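Local coordinates for protein LacI family sugar-binding transcriptional regulator (Enterococcus faecalis V583, PDB 4RK0) that binds ribose between the two lobes of its sugar-binding domain and, as a LacI family member, probably regulates transcription by binding DNA, at residues Ser209-Asp214 and Thr227-Pro232. Sequence-based numbering, arbitrary orientation.
Sequences SIIGYD and TTIAQP. With RIB (alpha-D-ribofuranose), chain E.
Gly212 and Asp214 join Thr227, Ile229 and Gln231 through backbone hydrogen bonds that link two chain segments running the same way, a short parallel pairing that is irregular at its start. Gly212 N gives a nearly straight bond (171°) to Thr227 O at 2.9 Å, and Gly212 O accepts only a weak one from Ile229 N. Asp214 then bridges Ala230, its N bonding to Ile229 O at 2.7 Å while its O receives Gln231 N from above the carbonyl plane.

Apolar packing lies on the face that carries Ile211, Tyr213 and Ile229. Ile229 sets CB over one face of the Tyr213 ring, a CH-pi contact 3.8 Å from the centroid, and its CG2, anti to the backbone N, reaches on to CE2 and CZ. Farther back, Ile211 CD1 meets Ile229 CD1 and Thr227 CG2. Arg143 adds a cation-pi contact to Tyr213, and Leu115 of helix 109-122 packs on Ile229.

At the sugar end, the side chains of Asp214 and Gln231 run side by side. Gln231 NE2 donates to Asp214 OD1 at 2.8 Å, on the anti side and 31° out of the carboxylate plane, and to ribose O2 at 3.1 Å. Because Thr107 OG1 binds Gln231 OE1, the amide is gripped at both ends. Asp214 OD1 also accepts ribose O3 at 2.6 Å; OD2 lies implausibly close to O5, a contact to be read with caution.

Asp214, from the loop after strand 209-211, and Gln231, between strand 228-230 and helix 233-249, thus line the interlobe sugar pocket of a periplasmic-binding-protein-like fold.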
loop_
_atom_site.group_PDB
_atom_site.type_symbol
_atom_site.label_atom_id
_atom_site.label_comp_id
_atom_site.label_asym_id
_atom_site.label_seq_id
_atom_site.Cartn_x
_atom_site.Cartn_y
_atom_site.Cartn_z
ATOM N N SER A 209 -0.723 23.999 -11.459
ATOM C CA SER A 209 -1.909 23.488 -10.808
ATOM C C SER A 209 -1.978 22.046 -11.211
ATOM O O SER A 209 -1.828 21.725 -12.403
ATOM C CB SER A 209 -3.163 24.249 -11.297
ATOM O OG SER A 209 -3.300 25.511 -10.674
ATOM N N ILE A 210 -2.178 21.175 -10.222
ATOM C CA ILE A 210 -2.308 19.761 -10.454
ATOM C C ILE A 210 -3.559 19.198 -9.806
ATOM O O ILE A 210 -3.838 19.452 -8.640
ATOM C CB ILE A 210 -1.103 18.986 -9.862
ATOM C CG1 ILE A 210 0.194 19.544 -10.476
ATOM C CG2 ILE A 210 -1.254 17.486 -10.081
ATOM C CD1 ILE A 210 1.480 18.918 -9.978
ATOM N N ILE A 211 -4.248 18.354 -10.573
ATOM C CA ILE A 211 -5.363 17.552 -10.071
ATOM C C ILE A 211 -5.091 16.083 -10.379
ATOM O O ILE A 211 -4.717 15.718 -11.524
ATOM C CB ILE A 211 -6.740 17.966 -10.678
ATOM C CG1 ILE A 211 -7.874 17.088 -10.124
ATOM C CG2 ILE A 211 -6.729 17.888 -12.196
ATOM C CD1 ILE A 211 -9.242 17.739 -10.266
ATOM N N GLY A 212 -5.285 15.258 -9.353
ATOM C CA GLY A 212 -5.082 13.850 -9.396
ATOM C C GLY A 212 -6.333 13.028 -9.632
ATOM O O GLY A 212 -7.371 13.554 -9.994
ATOM N N TYR A 213 -6.224 11.719 -9.396
ATOM C CA TYR A 213 -7.350 10.833 -9.437
ATOM C C TYR A 213 -7.193 9.640 -8.469
ATOM O O TYR A 213 -6.188 8.919 -8.497
ATOM C CB TYR A 213 -7.552 10.359 -10.870
ATOM C CG TYR A 213 -8.982 9.981 -11.212
ATOM C CD1 TYR A 213 -9.549 8.793 -10.743
ATOM C CD2 TYR A 213 -9.761 10.788 -12.033
ATOM C CE1 TYR A 213 -10.864 8.449 -11.055
ATOM C CE2 TYR A 213 -11.059 10.410 -12.384
ATOM C CZ TYR A 213 -11.602 9.244 -11.870
ATOM O OH TYR A 213 -12.910 8.872 -12.163
ATOM N N ASP A 214 -8.193 9.474 -7.615
ATOM C CA ASP A 214 -8.426 8.320 -6.715
ATOM C C ASP A 214 -8.819 8.755 -5.306
ATOM O O ASP A 214 -9.666 8.136 -4.668
ATOM C CB ASP A 214 -7.255 7.361 -6.545
ATOM C CG ASP A 214 -6.977 6.477 -7.772
ATOM O OD1 ASP A 214 -7.870 6.305 -8.634
ATOM O OD2 ASP A 214 -5.876 5.860 -7.796
ATOM N N THR A 227 -5.623 18.001 -4.662
ATOM C CA THR A 227 -6.959 18.085 -5.217
ATOM C C THR A 227 -7.071 16.925 -6.149
ATOM O O THR A 227 -6.150 16.679 -6.956
ATOM C CB THR A 227 -7.143 19.418 -5.963
ATOM O OG1 THR A 227 -7.127 20.499 -5.023
ATOM C CG2 THR A 227 -8.479 19.458 -6.751
ATOM N N THR A 228 -8.186 16.210 -6.065
ATOM C CA THR A 228 -8.293 14.930 -6.742
ATOM C C THR A 228 -9.750 14.515 -6.949
ATOM O O THR A 228 -10.659 15.150 -6.442
ATOM C CB THR A 228 -7.563 13.852 -5.904
ATOM O OG1 THR A 228 -7.421 12.693 -6.699
ATOM C CG2 THR A 228 -8.289 13.530 -4.598
ATOM N N ILE A 229 -9.951 13.483 -7.745
ATOM C CA ILE A 229 -11.262 12.870 -7.922
ATOM C C ILE A 229 -11.328 11.650 -7.073
ATOM O O ILE A 229 -10.493 10.767 -7.224
ATOM C CB ILE A 229 -11.474 12.449 -9.392
ATOM C CG1 ILE A 229 -11.421 13.649 -10.310
ATOM C CG2 ILE A 229 -12.824 11.731 -9.530
ATOM C CD1 ILE A 229 -12.233 14.854 -9.902
ATOM N N ALA A 230 -12.302 11.584 -6.167
ATOM C CA ALA A 230 -12.393 10.470 -5.261
ATOM C C ALA A 230 -13.189 9.300 -5.846
ATOM O O ALA A 230 -14.329 9.459 -6.253
ATOM C CB ALA A 230 -13.047 10.882 -3.932
ATOM N N GLN A 231 -12.565 8.132 -5.845
ATOM C CA GLN A 231 -13.250 6.858 -6.086
ATOM C C GLN A 231 -13.574 6.210 -4.756
ATOM O O GLN A 231 -12.745 6.231 -3.875
ATOM C CB GLN A 231 -12.352 5.865 -6.830
ATOM C CG GLN A 231 -11.982 6.268 -8.253
ATOM C CD GLN A 231 -11.505 5.074 -9.037
ATOM O OE1 GLN A 231 -12.276 4.129 -9.267
ATOM N NE2 GLN A 231 -10.224 5.067 -9.407
ATOM N N PRO A 232 -14.758 5.582 -4.637
ATOM C CA PRO A 232 -15.169 4.927 -3.406
ATOM C C PRO A 232 -14.652 3.514 -3.343
ATOM O O PRO A 232 -15.421 2.562 -3.490
ATOM C CB PRO A 232 -16.708 4.984 -3.479
ATOM C CG PRO A 232 -17.014 4.969 -4.947
ATOM C CD PRO A 232 -15.877 5.734 -5.592
HETATM O O5 RIB E . -4.650 4.382 -9.097
HETATM C C5 RIB E . -4.636 3.096 -9.698
HETATM C C4 RIB E . -5.477 3.224 -10.892
HETATM O O4 RIB E . -5.487 2.046 -11.739
HETATM C C3 RIB E . -6.772 3.522 -10.162
HETATM O O3 RIB E . -7.098 4.833 -10.627
HETATM C C2 RIB E . -7.629 2.330 -10.596
HETATM O O2 RIB E . -8.904 2.733 -11.031
HETATM C C1 RIB E . -6.805 1.498 -11.596
HETATM O O1 RIB E . -7.515 1.237 -12.794
#